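Local coordinates for putative TOXIN related protein (Parabacteroides distasonis ATCC 8503, PDB 3K0Y), which is of unknown function but, as a putative toxin-related protein of the NigD-like family, joins an N-terminal OB domain to a C-terminal beta sandwich, at residues L85-A90 and F135-Q140; Y119-F124 and R168-L173. All coordinates share one frame; numbering follows the deposited sequence.

Contact 1: L85-A90 and F135-Q140; sequences LTKSIA and FINLIQ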
ATOM      1  N   LEU A  85       5.738  -1.474   4.914  1.00 40.94           N
ATOM      2  CA  LEU A  85       5.602  -2.819   4.367  1.00 40.70           C
ATOM      3  C   LEU A  85       4.924  -2.759   2.963  1.00 41.05           C
ATOM      4  O   LEU A  85       3.792  -2.292   2.836  1.00 40.18           O
ATOM      5  CB  LEU A  85       4.782  -3.704   5.309  1.00 39.36           C
ATOM      6  CG  LEU A  85       4.474  -5.089   4.790  1.00 40.24           C
ATOM      7  CD1 LEU A  85       5.878  -5.964   4.675  1.00 43.03           C
ATOM      8  CD2 LEU A  85       3.474  -5.807   5.649  1.00 40.89           C
ATOM      9  N   THR A  86       5.635  -3.220   1.936  1.00 41.06           N
ATOM     10  CA  THR A  86       5.194  -3.171   0.546  1.00 40.58           C
ATOM     11  C   THR A  86       5.184  -4.567  -0.071  1.00 41.22           C
ATOM     12  O   THR A  86       6.205  -5.210  -0.117  1.00 41.74           O
ATOM     13  CB  THR A  86       6.083  -2.191  -0.253  1.00 40.81           C
ATOM     14  OG1 THR A  86       6.028  -0.903   0.419  1.00 41.68           O
ATOM     15  CG2 THR A  86       5.557  -2.048  -1.702  1.00 39.25           C
ATOM     16  N   LYS A  87       4.020  -5.026  -0.530  1.00 40.29           N
ATOM     17  CA  LYS A  87       3.839  -6.366  -0.976  1.00 41.86           C
ATOM     18  C   LYS A  87       3.061  -6.402  -2.285  1.00 42.47           C
ATOM     19  O   LYS A  87       2.344  -5.454  -2.620  1.00 41.95           O
ATOM     20  CB  LYS A  87       3.084  -7.157   0.076  1.00 41.40           C
ATOM     21  CG  LYS A  87       3.882  -7.324   1.363  1.00 45.56           C
ATOM     22  CD  LYS A  87       3.046  -8.001   2.474  1.00 45.96           C
ATOM     23  CE  LYS A  87       2.952  -9.417   2.274  1.00 44.78           C
ATOM     24  NZ  LYS A  87       2.344 -10.068   3.431  1.00 43.26           N
ATOM     25  N   SER A  88       3.121  -7.523  -2.983  1.00 43.02           N
ATOM     26  CA  SER A  88       2.243  -7.661  -4.094  1.00 44.49           C
ATOM     27  C   SER A  88       1.020  -8.432  -3.631  1.00 44.07           C
ATOM     28  O   SER A  88       0.942  -8.854  -2.452  1.00 42.76           O
ATOM     29  CB  SER A  88       2.969  -8.213  -5.302  1.00 45.53           C
ATOM     30  OG  SER A  88       3.452  -9.423  -4.962  1.00 49.47           O
ATOM     31  N   ILE A  89      -0.000  -8.431  -4.484  1.00 44.89           N
ATOM     32  CA  ILE A  89      -1.235  -9.184  -4.242  1.00 45.68           C
ATOM     33  C   ILE A  89      -0.854 -10.684  -4.006  1.00 47.38           C
ATOM     34  O   ILE A  89      -0.085 -11.248  -4.778  1.00 47.71           O
ATOM     35  CB  ILE A  89      -2.227  -9.004  -5.417  1.00 45.54           C
ATOM     36  CG1 ILE A  89      -2.862  -7.594  -5.415  1.00 46.49           C
ATOM     37  CG2 ILE A  89      -3.381 -10.064  -5.365  1.00 46.53           C
ATOM     38  CD1 ILE A  89      -3.565  -7.187  -6.709  1.00 41.69           C
ATOM     39  N   ALA A  90      -1.385 -11.320  -2.963  1.00 47.81           N
ATOM     40  CA  ALA A  90      -1.003 -12.715  -2.656  1.00 48.05           C
ATOM     41  C   ALA A  90      -1.857 -13.747  -3.422  1.00 49.23           C
ATOM     42  O   ALA A  90      -2.938 -13.441  -3.958  1.00 50.93           O
ATOM     43  CB  ALA A  90      -1.046 -12.974  -1.156  1.00 45.99           C
ATOM     44  N   PHE A 135       0.174 -11.091   9.907  1.00 41.05           N
ATOM     45  CA  PHE A 135       0.317 -11.313   8.464  1.00 40.51           C
ATOM     46  C   PHE A 135      -0.718 -10.438   7.766  1.00 40.33           C
ATOM     47  O   PHE A 135      -1.889 -10.577   8.046  1.00 41.07           O
ATOM     48  CB  PHE A 135       0.002 -12.777   8.200  1.00 40.62           C
ATOM     49  CG  PHE A 135       0.443 -13.323   6.867  1.00 39.68           C
ATOM     50  CD1 PHE A 135       1.567 -12.845   6.205  1.00 41.03           C
ATOM     51  CD2 PHE A 135      -0.207 -14.442   6.367  1.00 40.56           C
ATOM     52  CE1 PHE A 135       2.022 -13.423   5.026  1.00 40.77           C
ATOM     53  CE2 PHE A 135       0.214 -15.048   5.172  1.00 43.35           C
ATOM     54  CZ  PHE A 135       1.360 -14.533   4.501  1.00 43.26           C
ATOM     55  N   ILE A 136      -0.270  -9.601   6.834  1.00 40.59           N
ATOM     56  CA  ILE A 136      -1.059  -8.531   6.205  1.00 42.00           C
ATOM     57  C   ILE A 136      -1.050  -8.819   4.711  1.00 41.83           C
ATOM     58  O   ILE A 136       0.020  -8.917   4.108  1.00 40.87           O
ATOM     59  CB  ILE A 136      -0.396  -7.122   6.412  1.00 42.28           C
ATOM     60  CG1 ILE A 136      -0.092  -6.841   7.877  1.00 46.28           C
ATOM     61  CG2 ILE A 136      -1.270  -6.006   5.939  1.00 43.28           C
ATOM     62  CD1 ILE A 136      -1.383  -6.849   8.757  1.00 50.00           C
ATOM     63  N   ASN A 137      -2.225  -8.965   4.110  1.00 41.42           N
ATOM     64  CA  ASN A 137      -2.288  -9.275   2.681  1.00 41.87           C
ATOM     65  C   ASN A 137      -3.475  -8.663   1.941  1.00 41.10           C
ATOM     66  O   ASN A 137      -4.475  -8.293   2.526  1.00 41.70           O
ATOM     67  CB  ASN A 137      -2.369 -10.787   2.475  1.00 41.20           C
ATOM     68  CG  ASN A 137      -1.071 -11.479   2.762  1.00 41.91           C
ATOM     69  OD1 ASN A 137      -0.153 -11.437   1.953  1.00 41.95           O
ATOM     70  ND2 ASN A 137      -0.977 -12.092   3.932  1.00 40.53           N
ATOM     71  N   LEU A 138      -3.351  -8.640   0.636  1.00 40.96           N
ATOM     72  CA  LEU A 138      -4.433  -8.234  -0.255  1.00 41.30           C
ATOM     73  C   LEU A 138      -4.582  -9.372  -1.265  1.00 41.80           C
ATOM     74  O   LEU A 138      -3.591  -9.749  -1.901  1.00 42.23           O
ATOM     75  CB  LEU A 138      -4.044  -6.963  -0.979  1.00 40.14           C
ATOM     76  CG  LEU A 138      -5.154  -6.295  -1.788  1.00 42.23           C
ATOM     77  CD1 LEU A 138      -6.167  -5.679  -0.848  1.00 41.34           C
ATOM     78  CD2 LEU A 138      -4.533  -5.246  -2.733  1.00 39.65           C
ATOM     79  N   ILE A 139      -5.787  -9.917  -1.381  1.00 42.73           N
ATOM     80  CA  ILE A 139      -6.055 -11.037  -2.281  1.00 43.42           C
ATOM     81  C   ILE A 139      -7.244 -10.819  -3.173  1.00 43.13           C
ATOM     82  O   ILE A 139      -8.107  -9.962  -2.912  1.00 42.24           O
ATOM     83  CB  ILE A 139      -6.273 -12.322  -1.535  1.00 43.94           C
ATOM     84  CG1 ILE A 139      -7.606 -12.313  -0.770  1.00 44.10           C
ATOM     85  CG2 ILE A 139      -5.067 -12.589  -0.605  1.00 44.82           C
ATOM     86  CD1 ILE A 139      -7.907 -13.668  -0.083  1.00 45.57           C
ATOM     87  N   GLN A 140      -7.272 -11.572  -4.268  1.00 43.20           N
ATOM     88  CA  GLN A 140      -8.450 -11.542  -5.173  1.00 42.68           C
ATOM     89  C   GLN A 140      -9.231 -12.821  -4.984  1.00 42.54           C
ATOM     90  O   GLN A 140      -8.771 -13.874  -5.440  1.00 41.72           O
ATOM     91  CB  GLN A 140      -7.992 -11.471  -6.635  1.00 44.19           C
ATOM     92  CG  GLN A 140      -7.374 -10.177  -7.057  1.00 44.04           C
ATOM     93  CD  GLN A 140      -6.787 -10.279  -8.447  1.00 47.26           C
ATOM     94  OE1 GLN A 140      -5.802 -10.980  -8.666  1.00 50.78           O
ATOM     95  NE2 GLN A 140      -7.363  -9.561  -9.386  1.00 45.00           N
TER
HETATM   96  O   HOH W   1      -0.467  -9.319  -0.201  1.00 38.47           O
HETATM   97  O   HOH W   2      -5.122 -13.493  -5.023  1.00 44.70           O
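Lys87 reaches from strand 85-88 across to strand 135-139 and sets its ammonium group on two oxygens. The shorter bond runs from Lys87 NZ to the backbone Ile136 O at 2.7 Å; the second, Lys87 NZ to Asn137 OD1, is longer at 3.2 Å and meets the amide oxygen from above its carbonyl plane. A bend at chi3 (78°) in an otherwise extended chain turns the lysine tip toward this pair. The same NZ comes obliquely to the Phe135 ring, 3.7 Å from Phe135 CE1, while Asn137 ND2 lies over the centre of one face of that ring. Asn137 OD1 also accepts a bond from a water that donates to Ser88 O and accepts from Leu138 N, bridging the two backbones where they are still apart.

Farther along they close up. Ala90 N donates to Leu138 O at 2.9 Å, and Ile89 CA-H leans on that same oxygen. Beside this bond Ile89 CG1 packs on Leu138 CD2 at 3.9 Å, and Ala90 CB touches Ile139 CG2. Leu85 CD2 rests on Ile136 CB at the other end.

Around these contacts, Tyr101 of helix 97-101 packs on Ala90, Asn137 and Ile139, and Phe171 lies against Ile136 and Leu138. The strand axes cross at -38°, 7.6 Å apart at their closest, too far for regular backbone pairing. Side chains intervene at the Leu85 and Lys87 end; beyond it, the segment leaving strand 74-88 closes onto 135-139, the outermost strand of the other sheet, joining the two sheets at an edge of the NigD-like C-terminal beta sandwich.

Contact 2: Y119-F124 and R168-L173; sequences YLNIYF and RVAFNL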
ATOM      1  N   TYR A 119      -0.153   1.876  -6.231  1.00 42.49           N
ATOM      2  CA  TYR A 119      -0.298   1.082  -5.027  1.00 42.09           C
ATOM      3  C   TYR A 119      -1.612   1.365  -4.382  1.00 42.04           C
ATOM      4  O   TYR A 119      -2.122   2.478  -4.464  1.00 43.00           O
ATOM      5  CB  TYR A 119       0.789   1.418  -4.018  1.00 41.84           C
ATOM      6  CG  TYR A 119       2.161   1.066  -4.495  1.00 40.89           C
ATOM      7  CD1 TYR A 119       2.864   1.945  -5.293  1.00 40.12           C
ATOM      8  CD2 TYR A 119       2.764  -0.151  -4.137  1.00 38.36           C
ATOM      9  CE1 TYR A 119       4.133   1.648  -5.744  1.00 41.51           C
ATOM     10  CE2 TYR A 119       4.023  -0.470  -4.596  1.00 40.67           C
ATOM     11  CZ  TYR A 119       4.696   0.441  -5.388  1.00 39.85           C
ATOM     12  OH  TYR A 119       5.916   0.150  -5.832  1.00 45.62           O
ATOM     13  N   LEU A 120      -2.143   0.362  -3.702  1.00 41.88           N
ATOM     14  CA  LEU A 120      -3.171   0.580  -2.716  1.00 41.11           C
ATOM     15  C   LEU A 120      -2.465   0.799  -1.370  1.00 41.56           C
ATOM     16  O   LEU A 120      -1.800  -0.098  -0.878  1.00 43.95           O
ATOM     17  CB  LEU A 120      -4.111  -0.614  -2.636  1.00 40.16           C
ATOM     18  CG  LEU A 120      -5.232  -0.521  -1.613  1.00 39.91           C
ATOM     19  CD1 LEU A 120      -6.286   0.550  -2.074  1.00 40.82           C
ATOM     20  CD2 LEU A 120      -5.905  -1.836  -1.264  1.00 35.70           C
ATOM     21  N   ASN A 121      -2.719   1.942  -0.763  1.00 39.41           N
ATOM     22  CA  ASN A 121      -2.135   2.366   0.467  1.00 39.68           C
ATOM     23  C   ASN A 121      -3.163   2.303   1.579  1.00 39.82           C
ATOM     24  O   ASN A 121      -4.294   2.736   1.397  1.00 40.47           O
ATOM     25  CB  ASN A 121      -1.637   3.785   0.327  1.00 37.91           C
ATOM     26  CG  ASN A 121      -0.572   3.924  -0.724  1.00 40.33           C
ATOM     27  OD1 ASN A 121       0.591   3.646  -0.465  1.00 41.75           O
ATOM     28  ND2 ASN A 121      -0.957   4.356  -1.930  1.00 40.03           N
ATOM     29  N   ILE A 122      -2.768   1.751   2.711  1.00 38.97           N
ATOM     30  CA  ILE A 122      -3.628   1.598   3.813  1.00 39.32           C
ATOM     31  C   ILE A 122      -2.950   2.021   5.095  1.00 39.03           C
ATOM     32  O   ILE A 122      -1.792   1.711   5.308  1.00 39.52           O
ATOM     33  CB  ILE A 122      -4.122   0.144   3.973  1.00 39.82           C
ATOM     34  CG1 ILE A 122      -4.816  -0.345   2.719  1.00 41.37           C
ATOM     35  CG2 ILE A 122      -5.101   0.076   5.144  1.00 40.58           C
ATOM     36  CD1 ILE A 122      -5.275  -1.836   2.755  1.00 38.87           C
ATOM     37  N   TYR A 123      -3.677   2.788   5.905  1.00 39.74           N
ATOM     38  CA  TYR A 123      -3.395   3.055   7.310  1.00 40.44           C
ATOM     39  C   TYR A 123      -4.543   2.439   8.089  1.00 41.04           C
ATOM     40  O   TYR A 123      -5.699   2.845   7.913  1.00 39.77           O
ATOM     41  CB  TYR A 123      -3.359   4.573   7.598  1.00 41.41           C
ATOM     42  CG  TYR A 123      -3.076   4.950   9.047  1.00 43.09           C
ATOM     43  CD1 TYR A 123      -1.776   5.122   9.512  1.00 48.75           C
ATOM     44  CD2 TYR A 123      -4.123   5.127   9.955  1.00 47.11           C
ATOM     45  CE1 TYR A 123      -1.506   5.492  10.863  1.00 47.77           C
ATOM     46  CE2 TYR A 123      -3.888   5.483  11.297  1.00 48.80           C
ATOM     47  CZ  TYR A 123      -2.573   5.656  11.740  1.00 50.24           C
ATOM     48  OH  TYR A 123      -2.362   5.984  13.051  1.00 53.36           O
ATOM     49  N   PHE A 124      -4.237   1.493   8.972  1.00 41.63           N
ATOM     50  CA  PHE A 124      -5.268   0.703   9.663  1.00 42.19           C
ATOM     51  C   PHE A 124      -4.901   0.570  11.117  1.00 43.44           C
ATOM     52  O   PHE A 124      -3.735   0.795  11.508  1.00 44.25           O
ATOM     53  CB  PHE A 124      -5.450  -0.689   9.022  1.00 42.97           C
ATOM     54  CG  PHE A 124      -4.269  -1.642   9.247  1.00 43.14           C
ATOM     55  CD1 PHE A 124      -3.180  -1.610   8.415  1.00 41.64           C
ATOM     56  CD2 PHE A 124      -4.265  -2.532  10.313  1.00 44.60           C
ATOM     57  CE1 PHE A 124      -2.081  -2.455   8.637  1.00 42.85           C
ATOM     58  CE2 PHE A 124      -3.154  -3.375  10.554  1.00 43.50           C
ATOM     59  CZ  PHE A 124      -2.092  -3.332   9.712  1.00 41.45           C
ATOM     60  N   ARG A 168       0.863   0.647   8.685  1.00 42.16           N
ATOM     61  CA  ARG A 168       0.821   1.053   7.315  1.00 40.89           C
ATOM     62  C   ARG A 168       1.273  -0.072   6.381  1.00 39.68           C
ATOM     63  O   ARG A 168       2.146  -0.883   6.703  1.00 41.49           O
ATOM     64  CB  ARG A 168       1.689   2.260   7.105  1.00 41.23           C
ATOM     65  CG  ARG A 168       1.191   3.530   7.747  1.00 44.40           C
ATOM     66  CD  ARG A 168       2.167   4.634   7.433  1.00 47.09           C
ATOM     67  NE  ARG A 168       1.714   5.941   7.867  1.00 47.28           N
ATOM     68  CZ  ARG A 168       0.874   6.724   7.232  1.00 46.85           C
ATOM     69  NH1 ARG A 168       0.314   6.413   6.060  1.00 45.79           N
ATOM     70  NH2 ARG A 168       0.596   7.875   7.787  1.00 51.09           N
ATOM     71  N   VAL A 169       0.652  -0.136   5.226  1.00 38.90           N
ATOM     72  CA  VAL A 169       1.019  -1.088   4.195  1.00 37.60           C
ATOM     73  C   VAL A 169       0.741  -0.462   2.819  1.00 38.54           C
ATOM     74  O   VAL A 169      -0.128   0.425   2.662  1.00 39.69           O
ATOM     75  CB  VAL A 169       0.242  -2.431   4.417  1.00 37.91           C
ATOM     76  CG1 VAL A 169      -1.320  -2.208   4.254  1.00 37.30           C
ATOM     77  CG2 VAL A 169       0.761  -3.527   3.507  1.00 36.87           C
ATOM     78  N   ALA A 170       1.432  -0.957   1.809  1.00 38.76           N
ATOM     79  CA  ALA A 170       1.204  -0.620   0.411  1.00 39.32           C
ATOM     80  C   ALA A 170       1.227  -1.894  -0.399  1.00 40.66           C
ATOM     81  O   ALA A 170       2.109  -2.739  -0.183  1.00 39.60           O
ATOM     82  CB  ALA A 170       2.296   0.326  -0.080  1.00 38.39           C
ATOM     83  N   PHE A 171       0.224  -2.057  -1.272  1.00 41.39           N
ATOM     84  CA  PHE A 171       0.127  -3.217  -2.171  1.00 41.33           C
ATOM     85  C   PHE A 171       0.282  -2.791  -3.643  1.00 41.66           C
ATOM     86  O   PHE A 171      -0.407  -1.889  -4.135  1.00 39.68           O
ATOM     87  CB  PHE A 171      -1.216  -3.940  -1.978  1.00 40.60           C
ATOM     88  CG  PHE A 171      -1.404  -4.509  -0.594  1.00 40.54           C
ATOM     89  CD1 PHE A 171      -0.748  -5.675  -0.205  1.00 38.91           C
ATOM     90  CD2 PHE A 171      -2.279  -3.923   0.312  1.00 37.83           C
ATOM     91  CE1 PHE A 171      -0.941  -6.207   1.053  1.00 38.56           C
ATOM     92  CE2 PHE A 171      -2.487  -4.498   1.578  1.00 36.14           C
ATOM     93  CZ  PHE A 171      -1.829  -5.599   1.952  1.00 37.79           C
ATOM     94  N   ASN A 172       1.212  -3.434  -4.336  1.00 42.40           N
ATOM     95  CA  ASN A 172       1.481  -3.126  -5.719  1.00 43.62           C
ATOM     96  C   ASN A 172       0.310  -3.669  -6.528  1.00 44.53           C
ATOM     97  O   ASN A 172       0.002  -4.861  -6.472  1.00 44.25           O
ATOM     98  CB  ASN A 172       2.824  -3.756  -6.122  1.00 44.62           C
ATOM     99  CG  ASN A 172       3.335  -3.286  -7.455  1.00 46.72           C
ATOM    100  OD1 ASN A 172       2.558  -3.065  -8.379  1.00 54.29           O
ATOM    101  ND2 ASN A 172       4.657  -3.230  -7.605  1.00 47.40           N
ATOM    102  N   LEU A 173      -0.357  -2.795  -7.273  1.00 44.35           N
ATOM    103  CA  LEU A 173      -1.526  -3.210  -8.072  1.00 45.71           C
ATOM    104  C   LEU A 173      -1.210  -3.556  -9.508  1.00 46.37           C
ATOM    105  O   LEU A 173      -2.115  -3.751 -10.315  1.00 47.99           O
ATOM    106  CB  LEU A 173      -2.600  -2.119  -8.069  1.00 44.85           C
ATOM    107  CG  LEU A 173      -3.123  -1.767  -6.686  1.00 42.97           C
ATOM    108  CD1 LEU A 173      -4.150  -0.625  -6.736  1.00 43.69           C
ATOM    109  CD2 LEU A 173      -3.701  -2.982  -6.030  1.00 42.19           C
TER
HETATM  110  O   HOH W   3       1.067   2.981   2.265  1.00 39.24           O
HETATM  111  O   HOH W   4       0.008   4.012   4.672  1.00 37.45           O
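Ile122 and Val169 fit together as a hydrogen-bonded antiparallel pair, with Ile122 CB against Val169 CG1 at 3.7 Å. Val169 CG1 lies between the backbone N and the carbonyl carbon (chi1 64°), which brings this methyl to the isoleucine and lets CG2 cover the rim of one face of the Phe171 ring. The ring is thus flanked within its own strand, and Ile122 CD1 comes to its edge, 4.0 Å from Phe171 CE2. Leu120 lies beyond, its CB 4.1 Å from Leu173 CD1, a bump from the end of the partner strand that also rests over the Leu120 backbone N.

Four backbone bonds, two for the Leu120-Phe171 pair and two for Ile122-Val169, set the register of this antiparallel strand pair, part of a mixed sheet in the NigD-like C-terminal beta-sandwich domain. The face bearing Leu120, Ile122, Val169 and Phe171 turns inward, where, from the facing sheet, Leu138 touches Leu120 and Phe171, and Phe152 touches Ile122, Val169 and Phe171.

Tyr119, Asn121, Tyr123, Arg168, Ala170 and Asn172 occupy the other face. The Tyr119 ring lies obliquely along Asn172, with CD2 3.6 Å from Asn172 CA and CE2 3.8 Å from Asn172 CB. Tyr119 CD2 also meets the short Ala170 CB at 4.1 Å, and Asn121 OD1 borders the same methyl. Asn121 OD1 bonds Arg53 and shares a water with Val169 O. At the far end Tyr123 CD1 stands 3.8 Å from Arg168 CZ, over the centre of one guanidinium face, the two planes 60° apart. Another water, in the guanidinium plane, accepts from Arg168 NH1 and donates to Ile122 O.

In the fold
Strand 74-88 and strand 163-172 are parallel neighbours in one sheet, and through them the two contacts, with centres 8 Å apart, become continuous. Leu85 O and Ala170 N lie 2.9 Å apart, as do Lys87 O and Asn172 N, both probable hydrogen bonds. Contact 2 pairs strands within that sheet, whereas contact 1 spans from it to strand 135-139 of the opposing one; Leu138 N approaches Phe171 CE1 to 3.4 Å where they meet. Along the chain their segments alternate. The function is unknown; the side chain of Arg168 in contact 2 hydrogen-bonds a nonaethylene glycol, probably from the crystallisation liquor.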